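Local coordinates for GGDEF and EAL domain-containing protein (Vibrio cholerae O1 str. 2010EL-1786, PDB 6PWK) that probably acts as a c-di-GMP receptor of the LapD type, sensing the dinucleotide through its EAL domain to control large adhesins and biofilm formation, at residues L50-E53 with F54-E57; R144-S147 with T148-L152; T189-E192 with E193-N197. One frame throughout, in Å; residues are numbered along the deposited sequence.

Contact 1 (L50-E53 with F54-E57); sequences LQAE and FIKE
The carbonyl oxygen of Ala52 is approached by two backbone N-H groups of the first helical turn. Ile55 N lies 3.2 Å from Ala52 O, and Lys56 N lies 3.5 Å from Ala52 O; both bonds are weak. The next bond is sounder. Glu57 N reaches Glu53 O at 3.0 Å. Ala52 holds the N-cap position. Its CB lies against Phe54 CE1 (3.5 Å) and has CG1 and CD1 of Ile55 close by. Phe54 CG sits between the backbone N and the carbonyl carbon (chi1 69°), which folds the ring back beside Ala52. Ile55 CG1 lies over one face of this ring, offset toward its rim. On another side of the turn, Glu53 and Lys56 run side by side and point the same way. Glu53 OE1 touches the aliphatic Lys56 CD at 3.3 Å. The charged ends stay beyond salt-bridge range, with Glu53 OE2 4.6 Å from Lys56 NZ. Gln51 NE2 gives Glu53 OE1 a weak bond, while Gln51 OE1 accepts one from Lys163 NZ. Met70 and Leu74, further along helix 53-80, pack on the apolar side. This is a beta-alpha junction of the GGDEF domain, with Ala52 as N-cap between strand 45-51 of the central sheet and helix 53-80.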
ATOM      1  N   LEU A  50      -3.450  -0.608 -22.848  1.00 59.85           N
ATOM      2  CA  LEU A  50      -2.701  -1.826 -22.577  1.00 60.15           C
ATOM      3  C   LEU A  50      -2.111  -1.727 -21.181  1.00 68.62           C
ATOM      4  O   LEU A  50      -1.377  -0.780 -20.884  1.00 74.55           O
ATOM      5  CB  LEU A  50      -1.591  -2.028 -23.613  1.00 60.69           C
ATOM      6  CG  LEU A  50      -0.600  -3.154 -23.317  1.00 63.53           C
ATOM      7  CD1 LEU A  50      -1.272  -4.506 -23.464  1.00 64.29           C
ATOM      8  CD2 LEU A  50       0.626  -3.055 -24.216  1.00 66.28           C
ATOM      9  N   GLN A  51      -2.423  -2.699 -20.328  1.00 68.49           N
ATOM     10  CA  GLN A  51      -1.912  -2.732 -18.965  1.00 65.00           C
ATOM     11  C   GLN A  51      -0.890  -3.851 -18.823  1.00 65.91           C
ATOM     12  O   GLN A  51      -1.177  -5.007 -19.152  1.00 66.97           O
ATOM     13  CB  GLN A  51      -3.035  -2.926 -17.948  1.00 67.81           C
ATOM     14  CG  GLN A  51      -2.513  -3.116 -16.534  1.00 82.64           C
ATOM     15  CD  GLN A  51      -3.613  -3.168 -15.502  1.00 95.44           C
ATOM     16  OE1 GLN A  51      -4.786  -2.973 -15.818  1.00 96.68           O
ATOM     17  NE2 GLN A  51      -3.241  -3.431 -14.255  1.00104.57           N
ATOM     18  N   ALA A  52       0.294  -3.503 -18.322  1.00 68.72           N
ATOM     19  CA  ALA A  52       1.377  -4.463 -18.123  1.00 73.21           C
ATOM     20  C   ALA A  52       1.478  -4.773 -16.632  1.00 81.87           C
ATOM     21  O   ALA A  52       2.262  -4.179 -15.892  1.00 83.12           O
ATOM     22  CB  ALA A  52       2.687  -3.916 -18.681  1.00 69.12           C
ATOM     23  N   GLU A  53       0.654  -5.727 -16.191  1.00 95.65           N
ATOM     24  CA  GLU A  53       0.695  -6.146 -14.795  1.00 97.78           C
ATOM     25  C   GLU A  53       1.998  -6.864 -14.466  1.00 94.07           C
ATOM     26  O   GLU A  53       2.458  -6.818 -13.320  1.00 89.96           O
ATOM     27  CB  GLU A  53      -0.509  -7.039 -14.482  1.00102.65           C
ATOM     28  CG  GLU A  53      -0.581  -7.555 -13.048  1.00107.31           C
ATOM     29  CD  GLU A  53      -1.051  -6.506 -12.051  1.00109.60           C
ATOM     30  OE1 GLU A  53      -1.181  -5.323 -12.432  1.00112.17           O
ATOM     31  OE2 GLU A  53      -1.297  -6.870 -10.881  1.00110.10           O
ATOM     32  N   PHE A  54       2.615  -7.516 -15.456  1.00 90.86           N
ATOM     33  CA  PHE A  54       3.875  -8.207 -15.205  1.00 95.22           C
ATOM     34  C   PHE A  54       4.998  -7.229 -14.882  1.00100.20           C
ATOM     35  O   PHE A  54       5.953  -7.594 -14.187  1.00104.64           O
ATOM     36  CB  PHE A  54       4.244  -9.083 -16.404  1.00 93.15           C
ATOM     37  CG  PHE A  54       4.631  -8.311 -17.635  1.00 87.07           C
ATOM     38  CD1 PHE A  54       3.663  -7.762 -18.460  1.00 84.36           C
ATOM     39  CD2 PHE A  54       5.963  -8.155 -17.981  1.00 86.93           C
ATOM     40  CE1 PHE A  54       4.016  -7.060 -19.597  1.00 82.65           C
ATOM     41  CE2 PHE A  54       6.324  -7.454 -19.117  1.00 86.16           C
ATOM     42  CZ  PHE A  54       5.347  -6.906 -19.926  1.00 83.03           C
ATOM     43  N   ILE A  55       4.902  -5.991 -15.369  1.00 97.15           N
ATOM     44  CA  ILE A  55       5.862  -4.968 -14.969  1.00 87.94           C
ATOM     45  C   ILE A  55       5.618  -4.553 -13.524  1.00 85.01           C
ATOM     46  O   ILE A  55       6.560  -4.264 -12.778  1.00 85.68           O
ATOM     47  CB  ILE A  55       5.793  -3.767 -15.931  1.00 88.03           C
ATOM     48  CG1 ILE A  55       6.110  -4.213 -17.359  1.00 88.51           C
ATOM     49  CG2 ILE A  55       6.751  -2.671 -15.491  1.00 93.52           C
ATOM     50  CD1 ILE A  55       6.261  -3.071 -18.341  1.00 88.49           C
ATOM     51  N   LYS A  56       4.350  -4.526 -13.105  1.00 85.37           N
ATOM     52  CA  LYS A  56       4.035  -4.235 -11.710  1.00 89.10           C
ATOM     53  C   LYS A  56       4.601  -5.305 -10.785  1.00 98.98           C
ATOM     54  O   LYS A  56       5.101  -4.996  -9.696  1.00 98.03           O
ATOM     55  CB  LYS A  56       2.521  -4.115 -11.532  1.00 86.27           C
ATOM     56  CG  LYS A  56       2.066  -3.834 -10.107  1.00 89.04           C
ATOM     57  CD  LYS A  56       0.546  -3.789 -10.024  1.00 87.47           C
ATOM     58  CE  LYS A  56       0.068  -3.327  -8.654  1.00 91.87           C
ATOM     59  NZ  LYS A  56       0.467  -4.261  -7.563  1.00 98.77           N
ATOM     60  N   GLU A  57       4.532  -6.571 -11.203  1.00104.19           N
ATOM     61  CA  GLU A  57       5.117  -7.644 -10.408  1.00108.61           C
ATOM     62  C   GLU A  57       6.638  -7.569 -10.395  1.00112.57           C
ATOM     63  O   GLU A  57       7.272  -8.014  -9.432  1.00116.00           O
ATOM     64  CB  GLU A  57       4.653  -9.001 -10.942  1.00105.03           C
ATOM     65  CG  GLU A  57       3.207  -9.332 -10.604  1.00101.43           C
ATOM     66  CD  GLU A  57       2.599 -10.357 -11.544  1.00 97.80           C
ATOM     67  OE1 GLU A  57       3.295 -10.804 -12.479  1.00 98.41           O
ATOM     68  OE2 GLU A  57       1.416 -10.708 -11.348  1.00 94.33           O
TER

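Contact 2 (R144-S147 with T148-L152). With C2E (9,9'-[(2R,3R,3aS,5S,7aR,9R,10R,10aS,12S,14aR)-3,5,10,12-tetrahydroxy-5,12-dioxidooctahydro-2H,7H-difuro[3,2-d:3',2'-j][1,3,7,9,2,8]tetraoxadiphosphacyclododecine-2,9-diyl]bis(2-amino-1,9-dihydro-6H-purin-6-one)), chain D.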
ATOM      1  N   ARG A 144     -19.819   6.906 -32.174  1.00124.55           N
ATOM      2  CA  ARG A 144     -20.737   7.988 -31.850  1.00132.90           C
ATOM      3  C   ARG A 144     -19.920   9.163 -31.330  1.00136.46           C
ATOM      4  O   ARG A 144     -18.730   9.032 -31.033  1.00141.89           O
ATOM      5  CB  ARG A 144     -21.792   7.559 -30.819  1.00136.44           C
ATOM      6  CG  ARG A 144     -22.788   6.528 -31.327  1.00147.04           C
ATOM      7  CD  ARG A 144     -23.857   6.220 -30.289  1.00154.50           C
ATOM      8  NE  ARG A 144     -24.884   5.323 -30.816  1.00159.81           N
ATOM      9  CZ  ARG A 144     -25.945   4.912 -30.129  1.00157.46           C
ATOM     10  NH1 ARG A 144     -26.128   5.314 -28.879  1.00159.69           N
ATOM     11  NH2 ARG A 144     -26.826   4.097 -30.694  1.00153.26           N
ATOM     12  N   GLN A 145     -20.560  10.325 -31.226  1.00132.82           N
ATOM     13  CA  GLN A 145     -19.888  11.505 -30.690  1.00126.91           C
ATOM     14  C   GLN A 145     -19.805  11.365 -29.174  1.00126.90           C
ATOM     15  O   GLN A 145     -20.829  11.388 -28.484  1.00136.68           O
ATOM     16  CB  GLN A 145     -20.618  12.783 -31.089  1.00121.35           C
ATOM     17  CG  GLN A 145     -19.798  14.044 -30.850  1.00117.71           C
ATOM     18  CD  GLN A 145     -20.592  15.315 -31.067  1.00123.87           C
ATOM     19  OE1 GLN A 145     -21.717  15.447 -30.587  1.00126.32           O
ATOM     20  NE2 GLN A 145     -20.008  16.261 -31.795  1.00124.52           N
ATOM     21  N   SER A 146     -18.589  11.218 -28.656  1.00114.20           N
ATOM     22  CA  SER A 146     -18.367  10.948 -27.245  1.00108.64           C
ATOM     23  C   SER A 146     -17.431  11.988 -26.646  1.00100.28           C
ATOM     24  O   SER A 146     -16.545  12.516 -27.325  1.00 97.75           O
ATOM     25  CB  SER A 146     -17.779   9.544 -27.037  1.00104.26           C
ATOM     26  OG  SER A 146     -18.534   8.566 -27.732  1.00100.93           O
ATOM     27  N   SER A 147     -17.638  12.278 -25.363  1.00101.16           N
ATOM     28  CA  SER A 147     -16.757  13.174 -24.631  1.00 93.29           C
ATOM     29  C   SER A 147     -15.475  12.439 -24.244  1.00 94.16           C
ATOM     30  O   SER A 147     -15.300  11.247 -24.516  1.00 97.81           O
ATOM     31  CB  SER A 147     -17.465  13.730 -23.399  1.00 92.28           C
ATOM     32  OG  SER A 147     -17.641  12.724 -22.417  1.00 90.00           O
ATOM     33  N   THR A 148     -14.561  13.156 -23.590  1.00 94.70           N
ATOM     34  CA  THR A 148     -13.279  12.550 -23.246  1.00 89.43           C
ATOM     35  C   THR A 148     -13.391  11.649 -22.020  1.00 87.21           C
ATOM     36  O   THR A 148     -12.716  10.616 -21.945  1.00 90.57           O
ATOM     37  CB  THR A 148     -12.214  13.633 -23.038  1.00 82.04           C
ATOM     38  OG1 THR A 148     -10.934  13.017 -22.849  1.00 74.56           O
ATOM     39  CG2 THR A 148     -12.538  14.509 -21.832  1.00 83.51           C
ATOM     40  N   THR A 149     -14.242  12.012 -21.054  1.00 73.76           N
ATOM     41  CA  THR A 149     -14.461  11.138 -19.905  1.00 62.74           C
ATOM     42  C   THR A 149     -15.223   9.884 -20.304  1.00 69.76           C
ATOM     43  O   THR A 149     -15.011   8.816 -19.720  1.00 70.54           O
ATOM     44  CB  THR A 149     -15.217  11.881 -18.803  1.00 69.16           C
ATOM     45  OG1 THR A 149     -16.550  12.170 -19.251  1.00 83.62           O
ATOM     46  CG2 THR A 149     -14.515  13.185 -18.457  1.00 78.94           C
ATOM     47  N   THR A 150     -16.112   9.999 -21.292  1.00 72.80           N
ATOM     48  CA  THR A 150     -16.859   8.840 -21.771  1.00 72.65           C
ATOM     49  C   THR A 150     -15.923   7.781 -22.342  1.00 70.61           C
ATOM     50  O   THR A 150     -16.033   6.595 -22.011  1.00 61.46           O
ATOM     51  CB  THR A 150     -17.887   9.275 -22.820  1.00 75.10           C
ATOM     52  OG1 THR A 150     -18.943  10.007 -22.188  1.00 78.32           O
ATOM     53  CG2 THR A 150     -18.469   8.066 -23.542  1.00 73.28           C
ATOM     54  N   LEU A 151     -14.992   8.192 -23.206  1.00 66.92           N
ATOM     55  CA  LEU A 151     -14.085   7.226 -23.817  1.00 68.22           C
ATOM     56  C   LEU A 151     -13.166   6.590 -22.779  1.00 69.18           C
ATOM     57  O   LEU A 151     -12.836   5.403 -22.883  1.00 64.87           O
ATOM     58  CB  LEU A 151     -13.267   7.889 -24.922  1.00 67.48           C
ATOM     59  CG  LEU A 151     -13.981   8.106 -26.258  1.00 68.72           C
ATOM     60  CD1 LEU A 151     -12.969   8.336 -27.372  1.00 66.05           C
ATOM     61  CD2 LEU A 151     -14.886   6.928 -26.586  1.00 67.04           C
ATOM     62  N   LEU A 152     -12.739   7.361 -21.778  1.00 72.82           N
ATOM     63  CA  LEU A 152     -11.911   6.791 -20.720  1.00 66.50           C
ATOM     64  C   LEU A 152     -12.690   5.766 -19.906  1.00 55.00           C
ATOM     65  O   LEU A 152     -12.135   4.742 -19.494  1.00 60.52           O
ATOM     66  CB  LEU A 152     -11.366   7.899 -19.817  1.00 64.37           C
ATOM     67  CG  LEU A 152     -10.390   8.885 -20.463  1.00 62.48           C
ATOM     68  CD1 LEU A 152      -9.969   9.961 -19.470  1.00 61.45           C
ATOM     69  CD2 LEU A 152      -9.175   8.159 -21.018  1.00 52.03           C
TER
HETATM   70  P1  C2E D 702     -13.275   7.254 -12.007  1.00 60.51           P
HETATM   71  O2P C2E D 702     -12.129   6.612 -11.264  1.00 62.34           O
HETATM   72  O1P C2E D 702     -14.447   7.069 -11.092  1.00 56.05           O
HETATM   73  O5' C2E D 702     -13.172   8.879 -12.120  1.00 61.63           O
HETATM   74  C5' C2E D 702     -14.332   9.628 -12.295  1.00 68.28           C
HETATM   75  C4' C2E D 702     -13.785  11.072 -12.366  1.00 75.40           C
HETATM   76  O4' C2E D 702     -13.172  11.349 -11.250  1.00 78.54           O
HETATM   77  C3' C2E D 702     -12.606  11.014 -13.358  1.00 73.17           C
HETATM   78  O3' C2E D 702     -12.995  11.224 -14.631  1.00 69.12           O
HETATM   79  C2' C2E D 702     -11.649  12.121 -12.871  1.00 70.42           C
HETATM   80  O2' C2E D 702     -11.888  13.383 -13.630  1.00 79.69           O
HETATM   81  C1' C2E D 702     -11.986  12.372 -11.632  1.00 73.14           C
HETATM   82  N9  C2E D 702     -10.871  12.300 -10.721  1.00 73.69           N
HETATM   83  C8  C2E D 702     -10.851  10.944 -10.693  1.00 72.85           C
HETATM   84  N7  C2E D 702      -9.831  10.595  -9.870  1.00 65.52           N
HETATM   85  C5  C2E D 702      -9.249  11.703  -9.400  1.00 70.61           C
HETATM   86  C6  C2E D 702      -8.063  11.982  -8.444  1.00 80.94           C
HETATM   87  O6  C2E D 702      -7.446  11.102  -7.943  1.00 85.05           O
HETATM   88  N1  C2E D 702      -7.669  13.329  -8.126  1.00 86.93           N
HETATM   89  C2  C2E D 702      -8.381  14.447  -8.703  1.00 86.03           C
HETATM   90  N2  C2E D 702      -8.070  15.851  -8.454  1.00 95.45           N
HETATM   91  N3  C2E D 702      -9.491  14.157  -9.599  1.00 79.51           N
HETATM   92  C4  C2E D 702      -9.907  12.761  -9.932  1.00 72.80           C
HETATM   93  P11 C2E D 702     -11.789  10.870 -15.724  1.00 76.38           P
HETATM   94  O21 C2E D 702     -10.378  11.329 -15.430  1.00 83.57           O
HETATM   95  O11 C2E D 702     -12.150  11.616 -16.979  1.00 67.25           O
HETATM   96  O5A C2E D 702     -12.033   9.273 -16.089  1.00 77.94           O
HETATM   97  C5A C2E D 702     -13.316   8.766 -15.839  1.00 66.63           C
HETATM   98  C4A C2E D 702     -13.247   7.293 -15.881  1.00 64.72           C
HETATM   99  O4A C2E D 702     -12.425   6.893 -16.820  1.00 68.71           O
HETATM  100  C3A C2E D 702     -12.616   6.751 -14.421  1.00 68.50           C
HETATM  101  O3A C2E D 702     -13.704   6.504 -13.418  1.00 76.25           O
HETATM  102  C2A C2E D 702     -12.056   5.699 -14.672  1.00 69.79           C
HETATM  103  O2A C2E D 702     -13.062   4.581 -14.591  1.00 66.83           O
HETATM  104  C1A C2E D 702     -11.493   5.885 -16.183  1.00 65.00           C
HETATM  105  N91 C2E D 702     -10.244   6.302 -16.202  1.00 67.19           N
HETATM  106  C81 C2E D 702      -9.771   7.559 -16.205  1.00 67.80           C
HETATM  107  N71 C2E D 702      -8.431   7.465 -16.247  1.00 64.20           N
HETATM  108  C51 C2E D 702      -8.101   6.175 -16.272  1.00 65.49           C
HETATM  109  C61 C2E D 702      -6.752   5.463 -16.322  1.00 62.06           C
HETATM  110  O61 C2E D 702      -5.774   6.119 -16.344  1.00 61.53           O
HETATM  111  N11 C2E D 702      -6.653   4.033 -16.342  1.00 63.63           N
HETATM  112  C21 C2E D 702      -7.852   3.239 -16.313  1.00 55.04           C
HETATM  113  N21 C2E D 702      -7.772   1.784 -16.331  1.00 53.82           N
HETATM  114  N31 C2E D 702      -9.142   3.933 -16.267  1.00 54.66           N
HETATM  115  C41 C2E D 702      -9.234   5.430 -16.246  1.00 63.86           C
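The backbone leaves an extended stretch at Ser146 and Ser147 and coils into helix 148-164, where Leu151 N bonds weakly to Ser147 O at 3.3 Å. Ser147 is the N-cap of this helix in the GGDEF domain. Its hydroxyl turns in over the first turn, with OG between the backbone N and the carbonyl carbon (chi1 71°). There Ser147 OG shares a hydrogen bond with Thr150 OG1 at 3.0 Å, and either hydroxyl could be the donor. Thr150 has its two branches at different tasks. OG1 lies beside its own backbone N and meets the cap serine. CG2 is anti to that N and rests on Ser146 CB at 3.9 Å. Leu151 CD2 also comes within 3.9 Å of Ser146 CB, and the serine's CB thus touches both methyl groups. The Ser146 hydroxyl is engaged elsewhere, in a hydrogen bond to Asn142 OD1. The buried Leu151 packs on Trp38 and Leu39 of helix 28-41, and Thr148 on Leu35.

The start of helix 148-164 also forms part of a c-di-GMP pocket. Arg28, Glu96 and Asp156 hydrogen-bond to this ligand, as does Asp68 of the second subunit. Thr149 and Leu152 contribute mainly carbon contacts. Leu152 CB lies 3.3 Å from the sugar-ring oxygen O4A of the ligand, and Leu152 CD1 lies 3.7 Å from O11 on the phosphate. The Thr149 methyl meets the same phosphate oxygen, with CG2 3.2 Å from O11.

Contact 3 (T189-E192 with E193-N197)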
ATOM      1  N   THR A 189     -20.686   3.386  -6.390  1.00 47.50           N
ATOM      2  CA  THR A 189     -21.928   3.972  -5.895  1.00 56.83           C
ATOM      3  C   THR A 189     -23.120   3.069  -6.191  1.00 62.80           C
ATOM      4  O   THR A 189     -24.000   2.892  -5.341  1.00 65.49           O
ATOM      5  CB  THR A 189     -22.142   5.357  -6.512  1.00 56.86           C
ATOM      6  OG1 THR A 189     -21.012   6.190  -6.225  1.00 64.75           O
ATOM      7  CG2 THR A 189     -23.395   6.009  -5.948  1.00 51.95           C
ATOM      8  N   LEU A 190     -23.160   2.482  -7.391  1.00 55.00           N
ATOM      9  CA  LEU A 190     -24.271   1.605  -7.747  1.00 50.85           C
ATOM     10  C   LEU A 190     -24.293   0.358  -6.873  1.00 48.58           C
ATOM     11  O   LEU A 190     -25.364  -0.076  -6.431  1.00 44.77           O
ATOM     12  CB  LEU A 190     -24.189   1.226  -9.226  1.00 54.12           C
ATOM     13  CG  LEU A 190     -25.288   0.293  -9.739  1.00 60.51           C
ATOM     14  CD1 LEU A 190     -26.653   0.920  -9.530  1.00 64.50           C
ATOM     15  CD2 LEU A 190     -25.072  -0.056 -11.203  1.00 51.65           C
ATOM     16  N   VAL A 191     -23.121  -0.225  -6.604  1.00 45.25           N
ATOM     17  CA  VAL A 191     -23.056  -1.401  -5.738  1.00 51.81           C
ATOM     18  C   VAL A 191     -23.509  -1.050  -4.326  1.00 58.41           C
ATOM     19  O   VAL A 191     -24.269  -1.800  -3.699  1.00 60.06           O
ATOM     20  CB  VAL A 191     -21.635  -1.994  -5.744  1.00 43.67           C
ATOM     21  CG1 VAL A 191     -21.551  -3.184  -4.802  1.00 42.41           C
ATOM     22  CG2 VAL A 191     -21.240  -2.400  -7.150  1.00 35.29           C
ATOM     23  N   GLU A 192     -23.052   0.091  -3.802  1.00 63.09           N
ATOM     24  CA  GLU A 192     -23.534   0.554  -2.503  1.00 63.08           C
ATOM     25  C   GLU A 192     -25.044   0.743  -2.518  1.00 57.59           C
ATOM     26  O   GLU A 192     -25.731   0.421  -1.541  1.00 60.36           O
ATOM     27  CB  GLU A 192     -22.842   1.862  -2.116  1.00 67.44           C
ATOM     28  CG  GLU A 192     -21.348   1.747  -1.876  1.00 71.76           C
ATOM     29  CD  GLU A 192     -20.697   3.097  -1.646  1.00 86.58           C
ATOM     30  OE1 GLU A 192     -19.621   3.143  -1.016  1.00 93.92           O
ATOM     31  OE2 GLU A 192     -21.268   4.116  -2.095  1.00 94.50           O
ATOM     32  N   GLU A 193     -25.578   1.271  -3.620  1.00 57.23           N
ATOM     33  CA  GLU A 193     -27.023   1.399  -3.759  1.00 58.58           C
ATOM     34  C   GLU A 193     -27.693   0.031  -3.766  1.00 63.09           C
ATOM     35  O   GLU A 193     -28.725  -0.171  -3.115  1.00 57.11           O
ATOM     36  CB  GLU A 193     -27.349   2.176  -5.034  1.00 52.36           C
ATOM     37  CG  GLU A 193     -28.790   2.627  -5.160  1.00 59.83           C
ATOM     38  CD  GLU A 193     -29.044   3.385  -6.448  1.00 66.62           C
ATOM     39  OE1 GLU A 193     -30.167   3.901  -6.625  1.00 78.47           O
ATOM     40  OE2 GLU A 193     -28.118   3.465  -7.283  1.00 66.22           O
ATOM     41  N   ALA A 194     -27.106  -0.931  -4.487  1.00 65.08           N
ATOM     42  CA  ALA A 194     -27.671  -2.275  -4.538  1.00 56.33           C
ATOM     43  C   ALA A 194     -27.587  -2.963  -3.183  1.00 62.48           C
ATOM     44  O   ALA A 194     -28.497  -3.710  -2.801  1.00 58.65           O
ATOM     45  CB  ALA A 194     -26.954  -3.103  -5.601  1.00 44.93           C
ATOM     46  N   ILE A 195     -26.498  -2.734  -2.447  1.00 61.51           N
ATOM     47  CA  ILE A 195     -26.382  -3.299  -1.106  1.00 56.03           C
ATOM     48  C   ILE A 195     -27.421  -2.681  -0.179  1.00 54.45           C
ATOM     49  O   ILE A 195     -28.053  -3.380   0.621  1.00 52.89           O
ATOM     50  CB  ILE A 195     -24.951  -3.101  -0.572  1.00 59.19           C
ATOM     51  CG1 ILE A 195     -23.964  -3.963  -1.361  1.00 54.06           C
ATOM     52  CG2 ILE A 195     -24.881  -3.415   0.915  1.00 49.16           C
ATOM     53  CD1 ILE A 195     -22.521  -3.776  -0.943  1.00 49.56           C
ATOM     54  N   HIS A 196     -27.632  -1.367  -0.290  1.00 56.85           N
ATOM     55  CA  HIS A 196     -28.523  -0.676   0.634  1.00 60.96           C
ATOM     56  C   HIS A 196     -29.979  -1.068   0.408  1.00 67.89           C
ATOM     57  O   HIS A 196     -30.747  -1.197   1.369  1.00 75.38           O
ATOM     58  CB  HIS A 196     -28.346   0.836   0.491  1.00 69.56           C
ATOM     59  CG  HIS A 196     -28.985   1.628   1.589  1.00 78.20           C
ATOM     60  ND1 HIS A 196     -30.090   2.427   1.385  1.00 79.35           N
ATOM     61  CD2 HIS A 196     -28.673   1.745   2.901  1.00 79.18           C
ATOM     62  CE1 HIS A 196     -30.431   3.002   2.524  1.00 82.08           C
ATOM     63  NE2 HIS A 196     -29.588   2.603   3.460  1.00 82.53           N
ATOM     64  N   ASN A 197     -30.377  -1.263  -0.847  1.00 66.33           N
ATOM     65  CA  ASN A 197     -31.760  -1.561  -1.191  1.00 70.37           C
ATOM     66  C   ASN A 197     -32.029  -3.051  -1.361  1.00 67.21           C
ATOM     67  O   ASN A 197     -33.152  -3.425  -1.717  1.00 63.77           O
ATOM     68  CB  ASN A 197     -32.155  -0.819  -2.473  1.00 74.22           C
ATOM     69  CG  ASN A 197     -31.986   0.683  -2.351  1.00 77.74           C
ATOM     70  OD1 ASN A 197     -32.936   1.404  -2.043  1.00 82.58           O
ATOM     71  ND2 ASN A 197     -30.772   1.164  -2.596  1.00 76.30           N
TER
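Glu193 reaches back along the helix toward Leu190. Its CB rests over the preceding turn, 3.3 Å from Leu190 O and 3.4 Å from Thr189 O. CG is anti to the backbone N (chi1 -168°), and the chain stays extended beyond it. This carries the carboxylate to the Leu190 side chain, which it crosses at an oblique angle. There Glu193 OE2 comes to 3.7 Å from the methyl Leu190 CD1. The same OE2 makes a salt bridge to Lys225 NZ on strand 214-225, tying the helix surface to the sheet.

The backbone beneath is a regular alpha-helix, part of helix 184-197 in the EAL domain. Four successive i to i+4 bonds cross here. Ala194 N meets Leu190 O at 2.7 Å. Ile195 N meets Val191 O, also at 2.7 Å. Ile195 CG1, anti to its own carbonyl carbon, lies 3.2 Å from Val191 O. Ile195 CD1 goes on to touch Val191 CG1 at 4.0 Å.

The buried side of the helix faces the EAL sheet and a neighbouring helix. Leu190 and Ala194 pack on Phe223 of strand 214-225, and Ile195 on Phe200. Val191 meets Phe235 and Leu239 of helix 232-241. Further along, Asn197 N bonds to Glu193 O. The side-chain amide ND2 of Asn197 is modelled very close to the same oxygen, and that second bond is doubtful.

How the contacts relate
The three contacts follow one another along the chain. Contacts 1 and 2 belong to the GGDEF domain, with centres about 25 Å apart. Contact 1 covers the end of strand 45-51 and the start of helix 53-80, and contact 2 follows strand 136-142. The two strands are adjacent and antiparallel in the five-stranded sheet. Contact 3 lies on helix 184-197 of the EAL domain, about 31 Å from contact 1 and 26 Å from contact 2, centre to centre. None of them touch. Contact 2 lies directly at a c-di-GMP pocket. Gln185 also belongs to that pocket. The dinucleotide thus touches the GGDEF domain and the start of the helix that carries contact 3.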